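Local coordinates for protein telomerase reverse transcriptase (Candida tropicalis MYA-3404, PDB 6ZD1) that probably lengthens telomeres, acting as a reverse transcriptase that copies a template within the telomerase RNA onto chromosome ends as short DNA repeats, at residues A[232-237]-A[243-248]; A[278-283]-A[432-437]; A[345-350]-A[471-476]; A[440-445]-A[464-469]; A[479-484]-A[497-502]. One frame throughout, in Å; residues are numbered along the deposited sequence.

Interaction 1: residues A[232-237]-A[243-248]; sequences GKIKLI and FRVICV
Leu236 and Phe243 meet at about a right angle, Leu236 CB lying 3.7 Å from Phe243 CD2. Leu236 CD1 stands over one face of the ring, displaced toward its rim, and Trp208 meets the same ring edge-to-face. Leu236, Ile234, Val245 and Cys247 all project to one face of the sheet, where helix 198-216 covers Leu236 and Val245. On that face Ile234 CG2 touches Val245 CG1 at 3.9 Å, and Cys247 SG rests 3.6 Å from Gly232 CA, in the place a side chain there would need. The two segments form an antiparallel beta hairpin, strands 231-237 and 244-249, at one end of a five-stranded mixed sheet; its place in the chain matches motifs 1 and 2 of the reverse transcriptase fingers. On the other face Ile237 CD1 packs 3.7 Å from Ile246 CG1. Ile237 CG1 is anti to the carbonyl carbon (chi1 -61°), and the branch runs alongside Arg244, bringing CD1 to 3.4 Å from Arg244 NH2. Ile246 CD1 sits at the edge of that guanidinium, in its plane. Lys235 CB leans on Val248 CG2, while the amine ends of Lys233 and Lys235 lead away from the partner strand. Paired backbone bonds join Lys233 with Val248, Lys235 with Ile246 and Ile237 with Arg244. In the middle pair Lys235 N reaches Ile246 O at 2.6 Å, nearly straight at 176°, whereas Ile237 N to Arg244 O is longer and more bent.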
# COMPACT_ATOMS: atom_id res chain seq x y z
N GLY A 232 -13.93 8.56 10.82
CA GLY A 232 -13.06 8.46 9.67
C GLY A 232 -13.55 9.37 8.56
O GLY A 232 -14.72 9.77 8.53
N LYS A 233 -12.64 9.70 7.66
CA LYS A 233 -12.96 10.49 6.48
C LYS A 233 -12.89 9.60 5.25
O LYS A 233 -12.00 8.76 5.12
CB LYS A 233 -12.02 11.69 6.32
CG LYS A 233 -12.51 12.72 5.31
CD LYS A 233 -12.02 14.13 5.64
CE LYS A 233 -10.51 14.23 5.59
NZ LYS A 233 -10.03 15.61 5.90
N ILE A 234 -13.85 9.78 4.35
CA ILE A 234 -13.99 8.92 3.18
C ILE A 234 -12.92 9.26 2.15
O ILE A 234 -12.77 10.42 1.75
CB ILE A 234 -15.39 9.04 2.58
CG1 ILE A 234 -16.44 8.62 3.60
CG2 ILE A 234 -15.51 8.20 1.33
CD1 ILE A 234 -17.84 8.66 3.06
N LYS A 235 -12.19 8.24 1.71
CA LYS A 235 -11.24 8.34 0.61
C LYS A 235 -11.71 7.44 -0.53
O LYS A 235 -12.17 6.32 -0.30
CB LYS A 235 -9.83 7.92 1.07
CG LYS A 235 -8.71 8.54 0.25
CD LYS A 235 -7.35 8.26 0.88
CE LYS A 235 -6.71 7.01 0.30
NZ LYS A 235 -6.31 7.21 -1.13
N LEU A 236 -11.63 7.95 -1.75
CA LEU A 236 -12.11 7.24 -2.93
C LEU A 236 -10.95 6.83 -3.82
O LEU A 236 -9.94 7.54 -3.92
CB LEU A 236 -13.10 8.10 -3.72
CG LEU A 236 -14.41 8.40 -2.99
CD1 LEU A 236 -15.33 9.25 -3.85
CD2 LEU A 236 -15.10 7.11 -2.57
N ILE A 237 -11.08 5.66 -4.45
CA ILE A 237 -10.06 5.07 -5.31
C ILE A 237 -10.73 4.60 -6.60
O ILE A 237 -11.76 3.91 -6.54
CB ILE A 237 -9.34 3.90 -4.61
CG1 ILE A 237 -8.65 4.40 -3.35
CG2 ILE A 237 -8.33 3.25 -5.54
CD1 ILE A 237 -8.18 3.30 -2.46
N PHE A 243 -15.90 3.95 -7.55
CA PHE A 243 -14.80 4.09 -6.62
C PHE A 243 -14.88 2.99 -5.57
O PHE A 243 -15.97 2.49 -5.25
CB PHE A 243 -14.80 5.48 -5.95
CG PHE A 243 -14.73 6.62 -6.93
CD1 PHE A 243 -15.89 7.16 -7.47
CD2 PHE A 243 -13.52 7.17 -7.31
CE1 PHE A 243 -15.85 8.21 -8.37
CE2 PHE A 243 -13.46 8.22 -8.20
CZ PHE A 243 -14.63 8.74 -8.74
N ARG A 244 -13.72 2.61 -5.05
CA ARG A 244 -13.65 1.92 -3.78
C ARG A 244 -13.82 2.94 -2.68
O ARG A 244 -13.29 4.05 -2.77
CB ARG A 244 -12.32 1.19 -3.62
CG ARG A 244 -12.38 -0.31 -3.82
CD ARG A 244 -11.85 -1.07 -2.62
NE ARG A 244 -10.63 -0.48 -2.08
CZ ARG A 244 -9.41 -0.67 -2.58
NH1 ARG A 244 -9.25 -1.44 -3.65
NH2 ARG A 244 -8.36 -0.10 -2.01
N VAL A 245 -14.56 2.58 -1.64
CA VAL A 245 -14.80 3.47 -0.52
C VAL A 245 -13.90 3.02 0.62
O VAL A 245 -14.05 1.91 1.15
CB VAL A 245 -16.28 3.48 -0.11
CG1 VAL A 245 -16.51 4.47 1.01
CG2 VAL A 245 -17.16 3.81 -1.31
N ILE A 246 -12.95 3.87 0.98
CA ILE A 246 -12.05 3.64 2.10
C ILE A 246 -12.32 4.70 3.15
O ILE A 246 -12.57 5.87 2.81
CB ILE A 246 -10.57 3.67 1.65
CG1 ILE A 246 -10.34 2.69 0.50
CG2 ILE A 246 -9.65 3.34 2.82
CD1 ILE A 246 -10.76 1.27 0.82
N CYS A 247 -12.29 4.30 4.41
CA CYS A 247 -12.47 5.22 5.53
C CYS A 247 -11.14 5.35 6.24
O CYS A 247 -10.60 4.36 6.76
CB CYS A 247 -13.56 4.72 6.47
SG CYS A 247 -14.39 6.03 7.40
N VAL A 248 -10.59 6.56 6.26
CA VAL A 248 -9.30 6.85 6.87
C VAL A 248 -9.55 7.39 8.28
O VAL A 248 -10.20 8.43 8.41
CB VAL A 248 -8.48 7.85 6.04
CG1 VAL A 248 -7.11 8.06 6.66
CG2 VAL A 248 -8.37 7.38 4.60

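Interaction 2: residues A[278-283]-A[432-437]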
# COMPACT_ATOMS: atom_id res chain seq x y z
N LYS A 278 -1.19 2.54 20.17
CA LYS A 278 -0.07 1.77 20.70
C LYS A 278 -0.51 0.78 21.77
O LYS A 278 -0.09 -0.38 21.76
CB LYS A 278 1.00 2.71 21.27
CG LYS A 278 2.15 1.98 21.97
CD LYS A 278 3.13 2.95 22.61
CE LYS A 278 3.71 3.91 21.58
NZ LYS A 278 4.61 4.92 22.20
N TYR A 279 -1.37 1.22 22.69
CA TYR A 279 -1.70 0.44 23.88
C TYR A 279 -3.03 -0.30 23.80
O TYR A 279 -3.24 -1.23 24.58
CB TYR A 279 -1.71 1.34 25.12
CG TYR A 279 -0.38 1.99 25.44
CD1 TYR A 279 -0.11 3.29 25.05
CD2 TYR A 279 0.60 1.30 26.13
CE1 TYR A 279 1.10 3.89 25.34
CE2 TYR A 279 1.82 1.89 26.43
CZ TYR A 279 2.06 3.18 26.03
OH TYR A 279 3.27 3.77 26.33
N THR A 280 -3.94 0.09 22.91
CA THR A 280 -5.23 -0.58 22.82
C THR A 280 -5.46 -1.29 21.50
O THR A 280 -5.74 -2.49 21.49
CB THR A 280 -6.37 0.43 23.09
OG1 THR A 280 -6.12 1.11 24.33
CG2 THR A 280 -7.71 -0.27 23.17
N LEU A 281 -5.29 -0.60 20.37
CA LEU A 281 -5.61 -1.20 19.07
C LEU A 281 -4.58 -2.25 18.68
O LEU A 281 -4.93 -3.34 18.22
CB LEU A 281 -5.70 -0.13 17.99
CG LEU A 281 -7.02 0.63 17.87
CD1 LEU A 281 -7.00 1.54 16.65
CD2 LEU A 281 -8.20 -0.33 17.81
N SER A 282 -3.29 -1.93 18.83
CA SER A 282 -2.26 -2.90 18.48
C SER A 282 -2.37 -4.19 19.28
O SER A 282 -2.29 -5.27 18.67
CB SER A 282 -0.87 -2.26 18.64
OG SER A 282 0.15 -3.17 18.28
N PRO A 283 -2.57 -4.17 20.61
CA PRO A 283 -2.77 -5.45 21.32
C PRO A 283 -3.99 -6.22 20.83
O PRO A 283 -3.91 -7.45 20.68
CB PRO A 283 -2.92 -5.02 22.78
CG PRO A 283 -2.17 -3.75 22.86
CD PRO A 283 -2.45 -3.05 21.56
N ILE A 432 -12.99 -7.71 23.48
CA ILE A 432 -14.37 -7.79 23.01
C ILE A 432 -14.98 -6.40 22.92
O ILE A 432 -15.72 -6.09 21.98
CB ILE A 432 -15.20 -8.71 23.93
CG1 ILE A 432 -14.68 -10.14 23.87
CG2 ILE A 432 -16.67 -8.67 23.53
CD1 ILE A 432 -14.71 -10.75 22.49
N GLU A 433 -14.66 -5.53 23.88
CA GLU A 433 -15.25 -4.19 23.88
C GLU A 433 -14.74 -3.36 22.72
O GLU A 433 -15.52 -2.68 22.04
CB GLU A 433 -14.96 -3.49 25.21
CG GLU A 433 -15.76 -2.22 25.42
CD GLU A 433 -15.47 -1.58 26.76
OE1 GLU A 433 -14.38 -0.99 26.92
OE2 GLU A 433 -16.34 -1.66 27.66
N VAL A 434 -13.43 -3.41 22.45
CA VAL A 434 -12.86 -2.61 21.37
C VAL A 434 -13.32 -3.15 20.02
O VAL A 434 -13.61 -2.37 19.10
CB VAL A 434 -11.32 -2.58 21.48
CG1 VAL A 434 -10.71 -1.83 20.31
CG2 VAL A 434 -10.92 -1.94 22.80
N CYS A 435 -13.39 -4.47 19.87
CA CYS A 435 -13.90 -5.04 18.62
C CYS A 435 -15.34 -4.60 18.37
O CYS A 435 -15.67 -4.13 17.27
CB CYS A 435 -13.81 -6.57 18.67
SG CYS A 435 -12.12 -7.23 18.58
N HIS A 436 -16.20 -4.71 19.38
CA HIS A 436 -17.58 -4.26 19.24
C HIS A 436 -17.65 -2.77 18.95
O HIS A 436 -18.45 -2.33 18.12
CB HIS A 436 -18.38 -4.60 20.49
CG HIS A 436 -18.71 -6.05 20.63
ND1 HIS A 436 -19.73 -6.51 21.43
CD2 HIS A 436 -18.15 -7.14 20.06
CE1 HIS A 436 -19.78 -7.83 21.36
NE2 HIS A 436 -18.83 -8.24 20.53
N SER A 437 -16.81 -1.98 19.62
CA SER A 437 -16.81 -0.54 19.39
C SER A 437 -16.42 -0.21 17.95
O SER A 437 -17.02 0.66 17.31
CB SER A 437 -15.88 0.16 20.37
OG SER A 437 -15.79 1.54 20.09
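Val434 pushes its two methyl groups against Thr280 and Leu281, one branch to each. This is a small apolar contact between helices: helix 428-440 rests on the long helix 263-298, within the reverse transcriptase region of the chain. CG2 of Val434 meets Thr280 CG2 at 3.6 Å, and CG1 of Val434 meets Leu281 CD2 at 3.8 Å. The valine therefore straddles two consecutive residues of its neighbour, and neither backbone comes near: the closest CA atoms, of Leu281 and Val434, are 7.7 Å apart. On Thr280 it is the methyl that does the touching; with chi1 at -54° the CG2 branch lies anti to the backbone N, and the hydroxyl sits beside that N instead. Helix 263-298 is irregular here. It makes a wider pi-type turn at 278-281 and is kinked at Pro283, whose ring nitrogen has no hydrogen to give to the turn before. Tyr276, earlier in the same helix, touches both Leu281 and Val434, while Lys430 and Gln438 of the other helix extend the contact along Thr280 and Leu281. Cys435, next to the valine, turns instead to Val284 and Leu288 of the long helix. Around the valine the turn of helix 428-440 is closed by Ser437 N bonding to Glu433 O at 2.8 Å.

Interaction 3: residues A[345-350]-A[471-476]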
# COMPACT_ATOMS: atom_id res chain seq x y z
N ASP A 345 -18.48 -4.52 2.46
CA ASP A 345 -19.76 -3.83 2.58
C ASP A 345 -20.86 -4.77 3.05
O ASP A 345 -21.72 -4.37 3.84
CB ASP A 345 -20.16 -3.18 1.25
CG ASP A 345 -19.21 -2.08 0.81
OD1 ASP A 345 -18.54 -2.26 -0.23
OD2 ASP A 345 -19.12 -1.05 1.51
N ARG A 346 -20.84 -6.02 2.59
CA ARG A 346 -21.89 -6.98 2.87
C ARG A 346 -21.62 -7.81 4.12
O ARG A 346 -22.47 -8.63 4.49
CB ARG A 346 -22.10 -7.92 1.67
CG ARG A 346 -22.26 -7.24 0.31
CD ARG A 346 -23.25 -6.09 0.34
NE ARG A 346 -24.61 -6.51 0.66
CZ ARG A 346 -25.60 -5.67 0.93
NH1 ARG A 346 -25.39 -4.37 0.93
NH2 ARG A 346 -26.81 -6.14 1.20
N LEU A 347 -20.47 -7.63 4.77
CA LEU A 347 -20.11 -8.43 5.93
C LEU A 347 -21.18 -8.32 7.01
O LEU A 347 -21.70 -7.23 7.28
CB LEU A 347 -18.76 -7.97 6.48
CG LEU A 347 -17.89 -9.00 7.21
CD1 LEU A 347 -17.30 -9.99 6.22
CD2 LEU A 347 -16.79 -8.31 8.00
N ASN A 348 -21.54 -9.46 7.60
CA ASN A 348 -22.59 -9.50 8.61
C ASN A 348 -21.98 -9.19 9.98
O ASN A 348 -21.20 -9.98 10.51
CB ASN A 348 -23.28 -10.86 8.62
CG ASN A 348 -24.50 -10.90 9.52
OD1 ASN A 348 -24.38 -11.02 10.74
ND2 ASN A 348 -25.68 -10.80 8.92
N GLN A 349 -22.35 -8.04 10.54
CA GLN A 349 -21.76 -7.61 11.81
C GLN A 349 -22.07 -8.59 12.93
O GLN A 349 -21.20 -8.89 13.75
CB GLN A 349 -22.24 -6.21 12.17
CG GLN A 349 -21.72 -5.11 11.26
CD GLN A 349 -22.30 -3.76 11.60
OE1 GLN A 349 -23.00 -3.61 12.60
NE2 GLN A 349 -22.00 -2.76 10.77
N ASN A 350 -23.30 -9.09 12.97
CA ASN A 350 -23.66 -10.02 14.04
C ASN A 350 -22.92 -11.35 13.88
O ASN A 350 -22.39 -11.88 14.86
CB ASN A 350 -25.17 -10.23 14.06
CG ASN A 350 -25.91 -9.02 14.61
OD1 ASN A 350 -25.35 -8.24 15.39
ND2 ASN A 350 -27.16 -8.84 14.21
N ILE A 471 -8.61 -8.02 9.49
CA ILE A 471 -8.59 -9.22 10.32
C ILE A 471 -10.01 -9.63 10.70
O ILE A 471 -10.29 -10.81 10.91
CB ILE A 471 -7.69 -9.03 11.55
CG1 ILE A 471 -7.45 -10.37 12.24
CG2 ILE A 471 -8.30 -8.02 12.52
CD1 ILE A 471 -6.24 -10.37 13.14
N PHE A 472 -10.94 -8.66 10.77
CA PHE A 472 -12.34 -9.02 10.96
C PHE A 472 -12.80 -9.95 9.84
O PHE A 472 -13.28 -11.06 10.10
CB PHE A 472 -13.21 -7.76 10.99
CG PHE A 472 -13.19 -7.03 12.30
CD1 PHE A 472 -12.70 -7.64 13.44
CD2 PHE A 472 -13.67 -5.73 12.39
CE1 PHE A 472 -12.69 -6.97 14.65
CE2 PHE A 472 -13.66 -5.05 13.60
CZ PHE A 472 -13.17 -5.67 14.73
N CYS A 473 -12.59 -9.54 8.59
CA CYS A 473 -13.01 -10.36 7.46
C CYS A 473 -12.29 -11.70 7.45
O CYS A 473 -12.87 -12.71 7.04
CB CYS A 473 -12.75 -9.59 6.16
SG CYS A 473 -13.40 -10.36 4.66
N ASP A 474 -11.05 -11.74 7.94
CA ASP A 474 -10.31 -13.00 8.00
C ASP A 474 -10.89 -13.93 9.06
O ASP A 474 -11.04 -15.13 8.83
CB ASP A 474 -8.84 -12.71 8.28
CG ASP A 474 -7.93 -13.89 7.96
OD1 ASP A 474 -8.44 -14.92 7.46
OD2 ASP A 474 -6.71 -13.78 8.20
N ILE A 475 -11.23 -13.38 10.23
CA ILE A 475 -11.83 -14.18 11.29
C ILE A 475 -13.15 -14.78 10.82
O ILE A 475 -13.42 -15.97 11.00
CB ILE A 475 -12.03 -13.34 12.57
CG1 ILE A 475 -10.68 -13.01 13.21
CG2 ILE A 475 -12.93 -14.06 13.56
CD1 ILE A 475 -10.81 -12.09 14.41
N LEU A 476 -14.01 -13.95 10.22
CA LEU A 476 -15.35 -14.41 9.84
C LEU A 476 -15.28 -15.46 8.74
O LEU A 476 -15.92 -16.51 8.84
CB LEU A 476 -16.21 -13.22 9.41
CG LEU A 476 -17.65 -13.54 9.00
CD1 LEU A 476 -18.35 -14.36 10.07
CD2 LEU A 476 -18.45 -12.29 8.70
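Flat groups stay at the margin of this contact: the peptide carbonyl of Asn348 brings its O to 4.0 Å from Leu476 CD2, and the ring of Phe472 leads away from 345-350 toward Leu352, Ile356, Cys435 and Ile439. The amide of Asn348 is occupied elsewhere, OD1 accepting a bond from Ala351 N as the N-cap of helix 349-359. The centre is aliphatic. Leu347 and Leu476 reach toward each other tip to tip, with Leu347 CD1 at 3.6 Å from Leu476 CD2. In both leucines CG is anti to the backbone N, at chi1 -151° for Leu347 and -179° for Leu476, which extends each side chain toward the other segment. Leu476 CD2 touches CG of Leu347 as well. Cys473, one turn before Leu476 on its helix, adds its sulfur at 4.2 Å from Leu347 CD1. Leu347 comes from the short bend that joins helix 343-346 to helix 349-359, just after the strand that carries polymerase motif A. Val462 also packs on Leu347, and Tyr529 on Leu476. The bend thus packs against helix 469-484, which through Ile471 and Ile475 also leans on helix 263-298.

Interaction 4: residues A[440-445]-A[464-469]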
# COMPACT_ATOMS: atom_id res chain seq x y z
N GLU A 440 -19.53 -1.47 15.74
CA GLU A 440 -20.83 -0.85 15.92
C GLU A 440 -20.79 0.67 15.93
O GLU A 440 -21.82 1.30 15.65
CB GLU A 440 -21.48 -1.35 17.21
CG GLU A 440 -21.54 -2.87 17.31
CD GLU A 440 -22.05 -3.37 18.65
OE1 GLU A 440 -22.66 -4.47 18.68
OE2 GLU A 440 -21.85 -2.67 19.67
N ASP A 441 -19.64 1.28 16.23
CA ASP A 441 -19.56 2.73 16.36
C ASP A 441 -18.73 3.39 15.27
O ASP A 441 -18.44 4.59 15.37
CB ASP A 441 -18.99 3.11 17.74
CG ASP A 441 -19.78 2.50 18.88
OD1 ASP A 441 -19.20 1.69 19.63
OD2 ASP A 441 -20.97 2.83 19.03
N ALA A 442 -18.33 2.65 14.24
CA ALA A 442 -17.57 3.25 13.15
C ALA A 442 -18.45 4.24 12.40
O ALA A 442 -19.54 3.88 11.93
CB ALA A 442 -17.03 2.17 12.22
N THR A 443 -17.99 5.48 12.30
CA THR A 443 -18.69 6.53 11.57
C THR A 443 -17.73 7.18 10.58
O THR A 443 -16.51 7.13 10.75
CB THR A 443 -19.28 7.60 12.50
OG1 THR A 443 -18.23 8.20 13.27
CG2 THR A 443 -20.30 6.99 13.45
N CYS A 444 -18.30 7.79 9.54
CA CYS A 444 -17.52 8.48 8.53
C CYS A 444 -18.09 9.88 8.30
O CYS A 444 -19.27 10.13 8.52
CB CYS A 444 -17.48 7.71 7.20
SG CYS A 444 -18.99 7.77 6.23
N LEU A 445 -17.21 10.78 7.88
CA LEU A 445 -17.57 12.15 7.54
C LEU A 445 -17.68 12.28 6.03
O LEU A 445 -16.83 11.76 5.30
CB LEU A 445 -16.55 13.14 8.08
CG LEU A 445 -16.55 13.42 9.59
CD1 LEU A 445 -15.92 12.29 10.39
CD2 LEU A 445 -15.85 14.74 9.87
N GLN A 464 -13.77 -0.48 5.11
CA GLN A 464 -12.40 -0.78 4.74
C GLN A 464 -11.53 0.43 5.05
O GLN A 464 -11.89 1.56 4.72
CB GLN A 464 -12.33 -1.14 3.26
CG GLN A 464 -11.01 -1.77 2.85
CD GLN A 464 -11.01 -2.17 1.39
OE1 GLN A 464 -12.07 -2.44 0.81
NE2 GLN A 464 -9.83 -2.19 0.78
N GLY A 465 -10.39 0.19 5.69
CA GLY A 465 -9.50 1.26 6.10
C GLY A 465 -9.33 1.42 7.60
O GLY A 465 -8.44 2.17 8.02
N PHE A 466 -10.15 0.77 8.42
CA PHE A 466 -9.93 0.78 9.86
C PHE A 466 -8.95 -0.32 10.26
O PHE A 466 -8.67 -1.25 9.50
CB PHE A 466 -11.25 0.60 10.60
CG PHE A 466 -12.04 1.87 10.73
CD1 PHE A 466 -11.84 2.72 11.80
CD2 PHE A 466 -12.98 2.22 9.77
CE1 PHE A 466 -12.56 3.89 11.92
CE2 PHE A 466 -13.70 3.39 9.88
CZ PHE A 466 -13.49 4.23 10.96
N SER A 467 -8.47 -0.22 11.50
CA SER A 467 -7.35 -1.05 11.94
C SER A 467 -7.68 -2.53 11.86
O SER A 467 -6.83 -3.34 11.44
CB SER A 467 -6.97 -0.67 13.38
OG SER A 467 -6.78 0.73 13.50
N LEU A 468 -8.88 -2.92 12.26
CA LEU A 468 -9.24 -4.32 12.40
C LEU A 468 -10.09 -4.86 11.25
O LEU A 468 -10.45 -6.04 11.28
CB LEU A 468 -9.98 -4.54 13.72
CG LEU A 468 -9.38 -3.90 14.97
CD1 LEU A 468 -10.25 -4.16 16.18
CD2 LEU A 468 -7.96 -4.42 15.21
N SER A 469 -10.38 -4.05 10.24
CA SER A 469 -11.32 -4.47 9.19
C SER A 469 -10.80 -5.70 8.46
O SER A 469 -11.55 -6.65 8.21
CB SER A 469 -11.57 -3.33 8.21
OG SER A 469 -12.14 -2.21 8.88
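Phe466 presents one ring face to Ala442, whose CB stands over it, 4.2 Å from Phe466 CE2. The ring belongs to the Gln-Gly-Phe-Ser loop of reverse transcriptase motif B, ahead of helix 469-484, and Ala442 lies in the turn between helix 428-440 and strand 443-446. At the ring edge, near its plane, the carbonyl of Thr443 places its O 4.2 Å from Phe466 CZ, so the tip of the ring faces a backbone oxygen. CG of Phe466 lies anti to the carbonyl carbon (chi1 -81°), which turns the ring from the loop toward Ala442 and the sheet; there it also touches Cys247. The side chain of Thr443 points away from the phenylalanine, and its OG1 takes a hydrogen bond from Asn231 ND2 on the other side. Further out, backbone bonds tie both segments to the same hairpin: Gln464 to Cys247 in strand 244-249, and Leu445 to Gly232 in strand 231-237. Gly465, between Gln464 and Phe466, has a positive phi of 115° that bends the loop just before the ring. Beyond it the chain turns into the helix, and Ser469 N makes a weak hydrogen bond to Phe466 O at 3.4 Å.

Interaction 5: residues A[479-484]-A[497-502]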
# COMPACT_ATOMS: atom_id res chain seq x y z
N THR A 479 -13.88 -18.73 10.01
CA THR A 479 -14.95 -19.40 10.74
C THR A 479 -16.00 -19.96 9.79
O THR A 479 -16.49 -21.08 9.98
CB THR A 479 -15.59 -18.42 11.72
OG1 THR A 479 -14.59 -17.94 12.63
CG2 THR A 479 -16.70 -19.10 12.51
N MSE A 480 -16.37 -19.19 8.77
CA MSE A 480 -17.37 -19.61 7.80
C MSE A 480 -16.92 -20.84 7.03
O MSE A 480 -17.66 -21.82 6.92
CB MSE A 480 -17.67 -18.47 6.83
CG MSE A 480 -18.70 -18.83 5.77
SE MSE A 480 -18.86 -17.46 4.39
CE MSE A 480 -17.06 -17.56 3.65
N VAL A 481 -15.69 -20.80 6.52
CA VAL A 481 -15.16 -21.92 5.75
C VAL A 481 -15.10 -23.18 6.61
O VAL A 481 -15.42 -24.28 6.15
CB VAL A 481 -13.78 -21.57 5.16
CG1 VAL A 481 -13.07 -22.82 4.68
CG2 VAL A 481 -13.93 -20.58 4.02
N SER A 482 -14.75 -23.02 7.89
CA SER A 482 -14.53 -24.17 8.75
C SER A 482 -15.84 -24.85 9.15
O SER A 482 -15.88 -26.07 9.30
CB SER A 482 -13.76 -23.75 10.00
OG SER A 482 -13.62 -24.82 10.92
N LYS A 483 -16.92 -24.08 9.31
CA LYS A 483 -18.19 -24.64 9.74
C LYS A 483 -19.06 -25.07 8.57
O LYS A 483 -19.89 -25.97 8.72
CB LYS A 483 -18.97 -23.62 10.58
CG LYS A 483 -18.27 -23.16 11.85
CD LYS A 483 -19.20 -22.32 12.72
CE LYS A 483 -19.73 -21.10 11.97
NZ LYS A 483 -20.63 -20.26 12.82
N GLU A 484 -18.88 -24.45 7.41
CA GLU A 484 -19.77 -24.67 6.28
C GLU A 484 -19.29 -25.77 5.34
O GLU A 484 -20.13 -26.42 4.69
CB GLU A 484 -19.97 -23.36 5.51
CG GLU A 484 -20.82 -22.33 6.24
CD GLU A 484 -22.27 -22.76 6.39
OE1 GLU A 484 -22.74 -23.59 5.58
OE2 GLU A 484 -22.94 -22.27 7.33
N LEU A 497 -9.40 -27.23 -0.97
CA LEU A 497 -10.04 -25.92 -0.96
C LEU A 497 -9.08 -24.89 -0.39
O LEU A 497 -8.43 -25.13 0.64
CB LEU A 497 -11.33 -25.93 -0.14
CG LEU A 497 -12.12 -24.62 -0.04
CD1 LEU A 497 -12.70 -24.24 -1.39
CD2 LEU A 497 -13.21 -24.71 1.02
N LEU A 498 -8.99 -23.73 -1.04
CA LEU A 498 -8.09 -22.65 -0.66
C LEU A 498 -8.85 -21.34 -0.67
O LEU A 498 -9.75 -21.14 -1.51
CB LEU A 498 -6.89 -22.56 -1.59
CG LEU A 498 -5.94 -23.76 -1.65
CD1 LEU A 498 -4.84 -23.47 -2.65
CD2 LEU A 498 -5.37 -24.03 -0.27
N ARG A 499 -8.51 -20.45 0.27
CA ARG A 499 -9.15 -19.15 0.39
C ARG A 499 -8.09 -18.07 0.42
O ARG A 499 -7.12 -18.16 1.18
CB ARG A 499 -10.05 -19.08 1.64
CG ARG A 499 -10.86 -17.80 1.72
CD ARG A 499 -11.75 -17.76 2.96
NE ARG A 499 -10.96 -17.67 4.19
CZ ARG A 499 -10.43 -16.54 4.64
NH1 ARG A 499 -10.59 -15.41 3.96
NH2 ARG A 499 -9.73 -16.54 5.77
N LEU A 500 -8.32 -17.03 -0.39
CA LEU A 500 -7.43 -15.84 -0.48
C LEU A 500 -8.30 -14.58 -0.41
O LEU A 500 -8.88 -14.21 -1.45
CB LEU A 500 -6.66 -15.90 -1.81
CG LEU A 500 -5.45 -14.96 -1.91
CD1 LEU A 500 -4.89 -14.65 -0.53
CD2 LEU A 500 -4.38 -15.55 -2.80
N VAL A 501 -8.41 -13.99 0.79
CA VAL A 501 -9.23 -12.77 1.03
C VAL A 501 -10.69 -13.05 0.63
O VAL A 501 -11.46 -13.52 1.49
CB VAL A 501 -8.66 -11.53 0.31
CG1 VAL A 501 -9.40 -10.26 0.71
CG2 VAL A 501 -7.17 -11.38 0.55
N ASP A 502 -11.05 -12.76 -0.63
CA ASP A 502 -12.40 -12.97 -1.12
C ASP A 502 -12.48 -13.96 -2.27
O ASP A 502 -13.59 -14.27 -2.72
CB ASP A 502 -13.06 -11.63 -1.51
CG ASP A 502 -12.19 -10.78 -2.44
OD1 ASP A 502 -10.99 -11.06 -2.60
OD2 ASP A 502 -12.73 -9.80 -3.00
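Here a helix packs on the face of a sheet: Val481, near the end of helix 469-484, sits on strand 495-500, the first arm of the hairpin whose Val-Asp-Asp turn is motif C of the reverse transcriptase palm. Val481 uses both branches. CG1 meets Leu497 CD2 tip to tip at 4.1 Å, while CG2 rests on the aliphatic part of Arg499, 3.7 Å from its CD. Leu497 and Arg499 both point at the helix, with Leu498 between them turned away, as in any extended strand. Phe504 and Phe506 from the second arm border the same patch. Arg499 leaves the strand stretched out, then bends at chi3 (68°), which swings the guanidinium past the valine. Its NH1 makes a weak bond to Val501 O at 3.2 Å, with the oxygen at the edge of the guanidinium and in its plane. Val501 itself has a positive phi of 58°, and with Asp502 it comes close to a type II' turn. The other nitrogens look outside the two segments: NE bonds to Ser305 OG, and NH2 forms a salt bridge with Asp474, earlier on the same helix. Val481 thus packs on a buried arginine whose charge is met by a carboxylate, and that carboxylate, which also pairs with Arg296, would be expected to remain ionised.

Interactions 2 to 5 are small, buried, largely apolar contacts without a hydrogen bond between their segments, whereas interaction 1 is a partly buried beta pairing held by six backbone bonds. Interactions 1 and 4 share the five-stranded sheet and are joined through Gly232 with Leu445 and Cys247 with Gln464. Interaction 2 meets interaction 4 where Leu281 touches Ser467, and meets interaction 3 where Cys435 O approaches Phe472. Interactions 3 and 5 both use helix 469-484, and the salt bridge from Asp474 to Arg499 links them. Centres of interactions 1 and 5 lie about 27 Å apart; those of 4 and 3 fall between them, while interaction 2, helix on helix, lies off to one side.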